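Local coordinates for protein carboxypeptidase D (Drosophila melanogaster, PDB 3MN8) that releases C-terminal arginine and lysine residues from peptides and proteins as a zinc metallocarboxypeptidase, here through the active 1B form of its first carboxypeptidase-like domain, at residues L53-H64 and L76-T84; D127-T135 and L329-I337. All blocks are in the same frame, centred on the assembly; numbering follows the deposited sequence.

Contact 1: L53-H64 and L76-T84; sequences LEKAYPNQAKVH and LALQISRNT. With NAG (2-acetamido-2-deoxy-beta-D-glucopyranose), chain E.
His64 meets Gln79 on one face of a two-stranded pairing, diagonally across the strands: NE2 of His64 donates to OE1 of Gln79 at 2.6 Å. The acceptor lies close to the imidazole plane, whereas the ring and amide planes stand 42° apart, and the donor is tilted from the carbonyl plane. Gln79 gets its amide there with CG anti to the backbone N (chi1 163°) and an extended chain, and its CB rests 3.5 Å from CD2 of His64. The same face carries Lys62, whose CB packs against the side chain of Thr84. On the other face, Leu78 splits its branches: CD1 meets CG2 of Val63 at 3.7 Å, the side chains crossing at about a right angle, while CD2 touches CD2 of Leu53 at 3.7 Å, tying helix 43-56 to the sheet. Paired backbone bonds fix the register, Lys62 with Gln79 and His64 with Ala77; beyond them Thr84 N donates to Asn59 O at 2.8 Å. Past the strand end, Arg82 NH2 reaches NAG O5 at 3.2 Å. With the axes of 61-64 and 76-80 at 155°, this is an antiparallel beta hairpin at the edge of the eight-stranded sheet of the M14 carboxypeptidase domain.

Contact 2: D127-T135 and L329-I337; sequences DLGQLVNST and LQLLRQAHI. With NAG (2-acetamido-2-deoxy-beta-D-glucopyranose), chain E.
Leu131 forms the apolar centre, its two methyls facing different residues of the other helix: CD2 approaches CD1 of Leu329 at 4.3 Å, and CD1 lies as far from CB of Leu332. With CG anti to the backbone N, the branch points between segments 127-134 and 329-333, whose axes come within 11.2 Å. Leu128 adds CD2 against CG of Leu329. Outward from these leucines, Arg333 lies over Leu131, whose CD1 sits 3.7 Å from its CG and 4.0 Å above one guanidinium face, toward the rim. The cation spends its edge on polar atoms. NH2 donates to Asp127 O at 2.9 Å with a fairly straight N-H...O angle of 163°; the nitrogen stands above that carbonyl plane, and the same oxygen also accepts the helical bond from Leu131 N. NH1 comes within 2.6 Å of Gln130 OE1, the amide and guanidinium planes 19° apart. Replacing Arg333 by an alanine would probably uncover one side of Leu131 and leave Asp127 O with its intrahelical bonding alone. At the other end, His336 NE2 donates to Thr135 OG1 at 2.7 Å, nearly in the ring plane; that hydroxyl in turn donates to Leu131 O, so the histidine's bond continues into the helix. On the far side of helix 126-134, Asn133 carries the N-linked NAG. The short axes of 127-134 and 329-333 incline at 39°; Thr135 and Leu332 also touch strand 93-97, so the pair belongs to a helical layer against the mixed sheet, as in the alpha/beta fold of M14 carboxypeptidases.

How the contacts relate
From the N terminus, helix 43-56 leads into strand 61-68, and contact 1 closes the hairpin, 11 residues separating its segments, six of them strand. Only then does 127-135 open contact 2, whose partner 329-337 returns 193 residues later; the two closures are therefore in series, neither nested nor crossed. Contact 1 ties the sheet-edge hairpin to its preceding helix, whereas contact 2 brings the last helix of the catalytic domain back to helix 126-134. Their centres lie about 17 Å apart, yet they meet: Val132 CG1 packs on Ile80 CG2 at 4.0 Å, and the same NAG is touched from both contacts.

Contact 1: L53-H64 and L76-T84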
loop_
_atom_site.group_PDB
_atom_site.type_symbol
_atom_site.label_atom_id
_atom_site.label_comp_id
_atom_site.label_asym_id
_atom_site.label_seq_id
_atom_site.Cartn_x
_atom_site.Cartn_y
_atom_site.Cartn_z
ATOM N N LEU A 53 -9.856 12.510 15.364
ATOM C CA LEU A 53 -10.506 11.307 14.879
ATOM C C LEU A 53 -10.480 10.220 15.942
ATOM O O LEU A 53 -11.437 9.462 16.095
ATOM C CB LEU A 53 -9.795 10.832 13.616
ATOM C CG LEU A 53 -10.404 11.298 12.289
ATOM C CD1 LEU A 53 -11.183 12.604 12.374
ATOM C CD2 LEU A 53 -9.385 11.346 11.171
ATOM N N GLU A 54 -9.379 10.163 16.682
ATOM C CA GLU A 54 -9.172 9.115 17.673
ATOM C C GLU A 54 -10.175 9.252 18.813
ATOM O O GLU A 54 -10.712 8.256 19.321
ATOM C CB GLU A 54 -7.739 9.164 18.204
ATOM C CG GLU A 54 -7.271 7.870 18.839
ATOM C CD GLU A 54 -5.773 7.847 19.073
ATOM O OE1 GLU A 54 -5.274 6.791 19.515
ATOM O OE2 GLU A 54 -5.102 8.878 18.815
ATOM N N LYS A 55 -10.434 10.495 19.203
ATOM C CA LYS A 55 -11.416 10.763 20.244
ATOM C C LYS A 55 -12.832 10.834 19.669
ATOM O O LYS A 55 -13.791 10.350 20.273
ATOM C CB LYS A 55 -11.063 12.034 21.026
ATOM C CG LYS A 55 -10.750 13.249 20.186
ATOM C CD LYS A 55 -10.500 14.461 21.093
ATOM C CE LYS A 55 -11.749 14.823 21.910
ATOM N NZ LYS A 55 -11.595 16.063 22.744
ATOM N N ALA A 56 -12.958 11.432 18.494
ATOM C CA ALA A 56 -14.219 11.390 17.779
ATOM C C ALA A 56 -14.687 9.937 17.577
ATOM O O ALA A 56 -15.880 9.640 17.688
ATOM C CB ALA A 56 -14.096 12.119 16.435
ATOM N N TYR A 57 -13.748 9.039 17.283
ATOM C CA TYR A 57 -14.087 7.653 16.973
ATOM C C TYR A 57 -13.264 6.678 17.797
ATOM O O TYR A 57 -12.400 6.009 17.263
ATOM C CB TYR A 57 -13.863 7.376 15.493
ATOM C CG TYR A 57 -14.648 8.277 14.570
ATOM C CD1 TYR A 57 -14.121 9.499 14.145
ATOM C CD2 TYR A 57 -15.911 7.908 14.109
ATOM C CE1 TYR A 57 -14.836 10.340 13.285
ATOM C CE2 TYR A 57 -16.636 8.734 13.249
ATOM C CZ TYR A 57 -16.096 9.950 12.838
ATOM O OH TYR A 57 -16.818 10.769 11.985
ATOM N N PRO A 58 -13.548 6.591 19.103
ATOM C CA PRO A 58 -12.740 5.872 20.095
ATOM C C PRO A 58 -12.375 4.446 19.699
ATOM O O PRO A 58 -11.239 4.041 19.941
ATOM C CB PRO A 58 -13.649 5.844 21.327
ATOM C CG PRO A 58 -14.485 7.056 21.191
ATOM C CD PRO A 58 -14.715 7.248 19.717
ATOM N N ASN A 59 -13.303 3.704 19.102
ATOM C CA ASN A 59 -13.078 2.271 18.882
ATOM C C ASN A 59 -12.547 1.883 17.493
ATOM O O ASN A 59 -12.180 0.727 17.258
ATOM C CB ASN A 59 -14.348 1.473 19.193
ATOM C CG ASN A 59 -14.926 1.798 20.562
ATOM O OD1 ASN A 59 -14.695 2.875 21.110
ATOM N ND2 ASN A 59 -15.694 0.867 21.116
ATOM N N GLN A 60 -12.488 2.851 16.586
ATOM C CA GLN A 60 -12.203 2.543 15.194
ATOM C C GLN A 60 -11.040 3.345 14.621
ATOM O O GLN A 60 -10.444 2.967 13.613
ATOM C CB GLN A 60 -13.466 2.744 14.367
ATOM C CG GLN A 60 -14.658 3.140 15.224
ATOM C CD GLN A 60 -15.937 2.506 14.742
ATOM O OE1 GLN A 60 -17.039 3.020 14.982
ATOM N NE2 GLN A 60 -15.799 1.377 14.048
ATOM N N ALA A 61 -10.706 4.451 15.266
ATOM C CA ALA A 61 -9.543 5.222 14.855
ATOM C C ALA A 61 -8.491 5.190 15.948
ATOM O O ALA A 61 -8.796 5.451 17.119
ATOM C CB ALA A 61 -9.929 6.650 14.533
ATOM N N LYS A 62 -7.262 4.857 15.551
ATOM C CA LYS A 62 -6.121 4.807 16.462
ATOM C C LYS A 62 -4.871 5.340 15.788
ATOM O O LYS A 62 -4.594 5.008 14.641
ATOM C CB LYS A 62 -5.875 3.374 16.935
ATOM C CG LYS A 62 -4.687 3.229 17.879
ATOM C CD LYS A 62 -4.627 1.818 18.448
ATOM C CE LYS A 62 -3.387 1.612 19.291
ATOM N NZ LYS A 62 -3.261 2.653 20.343
ATOM N N VAL A 63 -4.121 6.175 16.500
ATOM C CA VAL A 63 -2.899 6.751 15.957
ATOM C C VAL A 63 -1.689 5.943 16.364
ATOM O O VAL A 63 -1.556 5.551 17.521
ATOM C CB VAL A 63 -2.680 8.182 16.435
ATOM C CG1 VAL A 63 -1.291 8.645 16.059
ATOM C CG2 VAL A 63 -3.743 9.112 15.846
ATOM N N HIS A 64 -0.804 5.721 15.399
ATOM C CA HIS A 64 0.427 4.978 15.601
ATOM C C HIS A 64 1.636 5.839 15.273
ATOM O O HIS A 64 1.673 6.500 14.228
ATOM C CB HIS A 64 0.416 3.742 14.717
ATOM C CG HIS A 64 -0.737 2.833 14.995
ATOM N ND1 HIS A 64 -0.676 1.823 15.932
ATOM C CD2 HIS A 64 -1.991 2.805 14.488
ATOM C CE1 HIS A 64 -1.838 1.200 15.977
ATOM N NE2 HIS A 64 -2.652 1.774 15.108
ATOM N N LEU A 76 3.490 9.613 11.422
ATOM C CA LEU A 76 2.288 9.061 12.047
ATOM C C LEU A 76 1.429 8.248 11.075
ATOM O O LEU A 76 1.340 8.575 9.892
ATOM C CB LEU A 76 1.427 10.195 12.607
ATOM C CG LEU A 76 1.986 11.089 13.709
ATOM C CD1 LEU A 76 1.103 12.323 13.889
ATOM C CD2 LEU A 76 2.112 10.318 15.014
ATOM N N ALA A 77 0.773 7.209 11.592
ATOM C CA ALA A 77 -0.153 6.407 10.795
ATOM C C ALA A 77 -1.465 6.226 11.524
ATOM O O ALA A 77 -1.483 5.756 12.660
ATOM C CB ALA A 77 0.439 5.052 10.483
ATOM N N LEU A 78 -2.565 6.586 10.867
ATOM C CA LEU A 78 -3.876 6.373 11.450
ATOM C C LEU A 78 -4.397 5.030 11.017
ATOM O O LEU A 78 -4.581 4.794 9.825
ATOM C CB LEU A 78 -4.866 7.454 11.012
ATOM C CG LEU A 78 -6.226 7.438 11.733
ATOM C CD1 LEU A 78 -6.087 7.942 13.172
ATOM C CD2 LEU A 78 -7.290 8.260 10.994
ATOM N N GLN A 79 -4.633 4.159 11.990
ATOM C CA GLN A 79 -5.331 2.897 11.766
ATOM C C GLN A 79 -6.842 3.025 11.907
ATOM O O GLN A 79 -7.336 3.650 12.840
ATOM C CB GLN A 79 -4.852 1.846 12.757
ATOM C CG GLN A 79 -5.762 0.668 12.869
ATOM C CD GLN A 79 -5.359 -0.226 14.005
ATOM O OE1 GLN A 79 -4.718 0.218 14.955
ATOM N NE2 GLN A 79 -5.734 -1.496 13.922
ATOM N N ILE A 80 -7.562 2.404 10.977
ATOM C CA ILE A 80 -9.016 2.310 11.014
ATOM C C ILE A 80 -9.403 0.842 10.939
ATOM O O ILE A 80 -8.964 0.127 10.036
ATOM C CB ILE A 80 -9.633 3.019 9.811
ATOM C CG1 ILE A 80 -9.254 4.504 9.835
ATOM C CG2 ILE A 80 -11.140 2.808 9.795
ATOM C CD1 ILE A 80 -9.511 5.246 8.550
ATOM N N SER A 81 -10.223 0.387 11.879
ATOM C CA SER A 81 -10.594 -1.022 11.930
ATOM C C SER A 81 -11.955 -1.206 12.569
ATOM O O SER A 81 -12.482 -0.282 13.189
ATOM C CB SER A 81 -9.563 -1.786 12.739
ATOM O OG SER A 81 -9.444 -1.208 14.021
ATOM N N ARG A 82 -12.523 -2.402 12.425
ATOM C CA ARG A 82 -13.771 -2.731 13.112
ATOM C C ARG A 82 -13.543 -2.483 14.593
ATOM O O ARG A 82 -14.341 -1.811 15.257
ATOM C CB ARG A 82 -14.175 -4.191 12.849
ATOM C CG ARG A 82 -15.412 -4.695 13.607
ATOM C CD ARG A 82 -16.469 -5.256 12.665
ATOM N NE ARG A 82 -16.744 -6.669 12.893
ATOM C CZ ARG A 82 -17.810 -7.331 12.435
ATOM N NH1 ARG A 82 -17.941 -8.623 12.710
ATOM N NH2 ARG A 82 -18.747 -6.723 11.714
ATOM N N ASN A 83 -12.426 -3.002 15.096
ATOM C CA ASN A 83 -12.065 -2.837 16.497
ATOM C C ASN A 83 -10.588 -2.570 16.661
ATOM O O ASN A 83 -9.771 -3.476 16.529
ATOM C CB ASN A 83 -12.439 -4.083 17.291
ATOM C CG ASN A 83 -11.735 -4.151 18.641
ATOM O OD1 ASN A 83 -11.460 -3.125 19.267
ATOM N ND2 ASN A 83 -11.445 -5.371 19.098
ATOM N N THR A 84 -10.248 -1.328 16.978
ATOM C CA THR A 84 -8.847 -0.911 17.023
ATOM C C THR A 84 -8.008 -1.615 18.101
ATOM O O THR A 84 -6.782 -1.602 18.050
ATOM C CB THR A 84 -8.734 0.609 17.159
ATOM O OG1 THR A 84 -7.776 1.095 16.218
ATOM C CG2 THR A 84 -8.325 0.994 18.561
HETATM C C1 NAG E . -19.880 -3.646 10.633
HETATM C C2 NAG E . -21.125 -4.381 10.139
HETATM C C3 NAG E . -22.382 -4.019 10.922
HETATM C C4 NAG E . -22.094 -3.976 12.422
HETATM C C5 NAG E . -20.834 -3.168 12.696
HETATM C C6 NAG E . -20.493 -3.192 14.174
HETATM C C7 NAG E . -21.669 -3.055 8.080
HETATM C C8 NAG E . -21.390 -1.723 8.728
HETATM N N2 NAG E . -21.319 -4.186 8.707
HETATM O O3 NAG E . -23.386 -4.975 10.638
HETATM O O4 NAG E . -23.180 -3.405 13.123
HETATM O O5 NAG E . -19.750 -3.751 12.024
HETATM O O6 NAG E . -19.964 -4.469 14.463
HETATM O O7 NAG E . -22.205 -3.086 6.972
#

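Contact 2: D127-T135 and L329-I337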
loop_
_atom_site.group_PDB
_atom_site.type_symbol
_atom_site.label_atom_id
_atom_site.label_comp_id
_atom_site.label_asym_id
_atom_site.label_seq_id
_atom_site.Cartn_x
_atom_site.Cartn_y
_atom_site.Cartn_z
ATOM N N ASP A 127 -21.493 -0.332 1.854
ATOM C CA ASP A 127 -20.212 -0.682 1.235
ATOM C C ASP A 127 -19.019 -0.387 2.150
ATOM O O ASP A 127 -18.236 -1.283 2.473
ATOM C CB ASP A 127 -20.026 0.075 -0.088
ATOM C CG ASP A 127 -20.739 -0.588 -1.252
ATOM O OD1 ASP A 127 -20.767 -1.836 -1.302
ATOM O OD2 ASP A 127 -21.257 0.141 -2.126
ATOM N N LEU A 128 -18.891 0.878 2.552
ATOM C CA LEU A 128 -17.816 1.341 3.430
ATOM C C LEU A 128 -17.836 0.631 4.784
ATOM O O LEU A 128 -16.808 0.135 5.260
ATOM C CB LEU A 128 -17.933 2.854 3.649
ATOM C CG LEU A 128 -17.880 3.754 2.410
ATOM C CD1 LEU A 128 -18.098 5.232 2.786
ATOM C CD2 LEU A 128 -16.566 3.570 1.673
ATOM N N GLY A 129 -19.009 0.596 5.410
ATOM C CA GLY A 129 -19.168 -0.112 6.665
ATOM C C GLY A 129 -18.595 -1.504 6.530
ATOM O O GLY A 129 -17.970 -2.024 7.458
ATOM N N GLN A 130 -18.791 -2.097 5.354
ATOM C CA GLN A 130 -18.385 -3.476 5.125
ATOM C C GLN A 130 -16.904 -3.530 4.826
ATOM O O GLN A 130 -16.204 -4.456 5.245
ATOM C CB GLN A 130 -19.189 -4.093 3.983
ATOM C CG GLN A 130 -19.356 -5.609 4.104
ATOM C CD GLN A 130 -18.125 -6.366 3.653
ATOM O OE1 GLN A 130 -17.280 -5.813 2.956
ATOM N NE2 GLN A 130 -18.018 -7.636 4.041
ATOM N N LEU A 131 -16.428 -2.532 4.098
ATOM C CA LEU A 131 -15.001 -2.400 3.843
ATOM C C LEU A 131 -14.231 -2.337 5.165
ATOM O O LEU A 131 -13.264 -3.062 5.381
ATOM C CB LEU A 131 -14.730 -1.129 3.036
ATOM C CG LEU A 131 -13.256 -0.870 2.733
ATOM C CD1 LEU A 131 -12.737 -1.954 1.803
ATOM C CD2 LEU A 131 -13.065 0.521 2.139
ATOM N N VAL A 132 -14.690 -1.468 6.054
ATOM C CA VAL A 132 -14.018 -1.229 7.327
ATOM C C VAL A 132 -14.067 -2.437 8.257
ATOM O O VAL A 132 -13.077 -2.750 8.933
ATOM C CB VAL A 132 -14.623 -0.010 8.059
ATOM C CG1 VAL A 132 -14.033 0.110 9.451
ATOM C CG2 VAL A 132 -14.365 1.258 7.268
ATOM N N ASN A 133 -15.225 -3.094 8.298
ATOM C CA ASN A 133 -15.414 -4.283 9.110
ATOM C C ASN A 133 -14.435 -5.402 8.742
ATOM O O ASN A 133 -13.981 -6.159 9.606
ATOM C CB ASN A 133 -16.850 -4.789 8.962
ATOM C CG ASN A 133 -17.818 -4.080 9.883
ATOM O OD1 ASN A 133 -17.473 -3.086 10.524
ATOM N ND2 ASN A 133 -19.040 -4.594 9.957
ATOM N N SER A 134 -14.102 -5.487 7.459
ATOM C CA SER A 134 -13.414 -6.656 6.922
ATOM C C SER A 134 -11.946 -6.409 6.647
ATOM O O SER A 134 -11.216 -7.338 6.299
ATOM C CB SER A 134 -14.093 -7.108 5.629
ATOM O OG SER A 134 -14.214 -6.024 4.721
ATOM N N THR A 135 -11.520 -5.158 6.788
ATOM C CA THR A 135 -10.140 -4.786 6.487
ATOM C C THR A 135 -9.537 -3.933 7.580
ATOM O O THR A 135 -10.212 -3.080 8.161
ATOM C CB THR A 135 -10.030 -3.993 5.170
ATOM O OG1 THR A 135 -11.040 -4.423 4.242
ATOM C CG2 THR A 135 -8.650 -4.190 4.561
ATOM N N LEU A 329 -10.945 3.095 -3.125
ATOM C CA LEU A 329 -11.815 2.121 -2.488
ATOM C C LEU A 329 -11.674 0.748 -3.146
ATOM O O LEU A 329 -11.442 -0.260 -2.476
ATOM C CB LEU A 329 -13.268 2.589 -2.564
ATOM C CG LEU A 329 -13.775 3.562 -1.495
ATOM C CD1 LEU A 329 -12.691 3.914 -0.462
ATOM C CD2 LEU A 329 -14.397 4.815 -2.155
ATOM N N GLN A 330 -11.814 0.718 -4.466
ATOM C CA GLN A 330 -11.756 -0.532 -5.208
ATOM C C GLN A 330 -10.422 -1.256 -5.048
ATOM O O GLN A 330 -10.387 -2.480 -4.965
ATOM C CB GLN A 330 -12.076 -0.288 -6.684
ATOM C CG GLN A 330 -13.516 0.087 -6.916
ATOM C CD GLN A 330 -14.466 -0.942 -6.331
ATOM O OE1 GLN A 330 -14.582 -2.051 -6.842
ATOM N NE2 GLN A 330 -15.152 -0.575 -5.256
ATOM N N LEU A 331 -9.326 -0.504 -5.007
ATOM C CA LEU A 331 -8.005 -1.096 -4.802
ATOM C C LEU A 331 -7.984 -1.749 -3.435
ATOM O O LEU A 331 -7.527 -2.878 -3.280
ATOM C CB LEU A 331 -6.908 -0.036 -4.893
ATOM C CG LEU A 331 -5.455 -0.520 -4.850
ATOM C CD1 LEU A 331 -4.505 0.644 -5.050
ATOM C CD2 LEU A 331 -5.137 -1.198 -3.535
ATOM N N LEU A 332 -8.488 -1.037 -2.440
ATOM C CA LEU A 332 -8.505 -1.589 -1.094
ATOM C C LEU A 332 -9.216 -2.923 -1.100
ATOM O O LEU A 332 -8.729 -3.880 -0.513
ATOM C CB LEU A 332 -9.151 -0.624 -0.097
ATOM C CG LEU A 332 -8.254 0.584 0.228
ATOM C CD1 LEU A 332 -8.983 1.656 1.014
ATOM C CD2 LEU A 332 -7.000 0.146 0.958
ATOM N N ARG A 333 -10.348 -2.999 -1.795
ATOM C CA ARG A 333 -11.135 -4.243 -1.838
ATOM C C ARG A 333 -10.420 -5.386 -2.554
ATOM O O ARG A 333 -10.839 -6.540 -2.469
ATOM C CB ARG A 333 -12.522 -4.002 -2.435
ATOM C CG ARG A 333 -13.229 -2.821 -1.789
ATOM C CD ARG A 333 -14.745 -2.875 -1.907
ATOM N NE ARG A 333 -15.335 -3.764 -0.923
ATOM C CZ ARG A 333 -16.220 -3.441 0.021
ATOM N NH1 ARG A 333 -16.644 -4.401 0.823
ATOM N NH2 ARG A 333 -16.691 -2.206 0.176
ATOM N N GLN A 334 -9.328 -5.064 -3.240
ATOM C CA GLN A 334 -8.482 -6.077 -3.863
ATOM C C GLN A 334 -7.673 -6.856 -2.812
ATOM O O GLN A 334 -7.154 -7.940 -3.085
ATOM C CB GLN A 334 -7.551 -5.432 -4.888
ATOM C CG GLN A 334 -8.221 -5.026 -6.201
ATOM C CD GLN A 334 -8.602 -6.235 -7.050
ATOM O OE1 GLN A 334 -7.741 -6.965 -7.541
ATOM N NE2 GLN A 334 -9.896 -6.447 -7.220
ATOM N N ALA A 335 -7.576 -6.323 -1.601
ATOM C CA ALA A 335 -6.953 -7.072 -0.527
ATOM C C ALA A 335 -7.839 -8.246 -0.114
ATOM O O ALA A 335 -7.566 -8.936 0.869
ATOM C CB ALA A 335 -6.670 -6.173 0.664
ATOM N N HIS A 336 -8.906 -8.482 -0.860
ATOM C CA HIS A 336 -9.803 -9.562 -0.483
ATOM C C HIS A 336 -9.863 -10.683 -1.484
ATOM O O HIS A 336 -10.493 -11.710 -1.228
ATOM C CB HIS A 336 -11.183 -9.020 -0.190
ATOM C CG HIS A 336 -11.204 -8.087 0.977
ATOM N ND1 HIS A 336 -11.094 -8.528 2.279
ATOM C CD2 HIS A 336 -11.294 -6.738 1.039
ATOM C CE1 HIS A 336 -11.137 -7.488 3.095
ATOM N NE2 HIS A 336 -11.257 -6.392 2.369
ATOM N N ILE A 337 -9.177 -10.494 -2.608
ATOM C CA ILE A 337 -9.122 -11.532 -3.625
ATOM C C ILE A 337 -8.292 -12.708 -3.172
ATOM O O ILE A 337 -7.561 -12.639 -2.175
ATOM C CB ILE A 337 -8.570 -11.012 -4.963
ATOM C CG1 ILE A 337 -7.105 -10.600 -4.809
ATOM C CG2 ILE A 337 -9.436 -9.863 -5.492
ATOM C CD1 ILE A 337 -6.541 -9.954 -6.053
HETATM C C1 NAG E . -19.880 -3.646 10.633
HETATM C C2 NAG E . -21.125 -4.381 10.139
HETATM C C3 NAG E . -22.382 -4.019 10.922
HETATM C C4 NAG E . -22.094 -3.976 12.422
HETATM C C5 NAG E . -20.834 -3.168 12.696
HETATM C C6 NAG E . -20.493 -3.192 14.174
HETATM C C7 NAG E . -21.669 -3.055 8.080
HETATM C C8 NAG E . -21.390 -1.723 8.728
HETATM N N2 NAG E . -21.319 -4.186 8.707
HETATM O O3 NAG E . -23.386 -4.975 10.638
HETATM O O4 NAG E . -23.180 -3.405 13.123
HETATM O O5 NAG E . -19.750 -3.751 12.024
HETATM O O6 NAG E . -19.964 -4.469 14.463
HETATM O O7 NAG E . -22.205 -3.086 6.972
#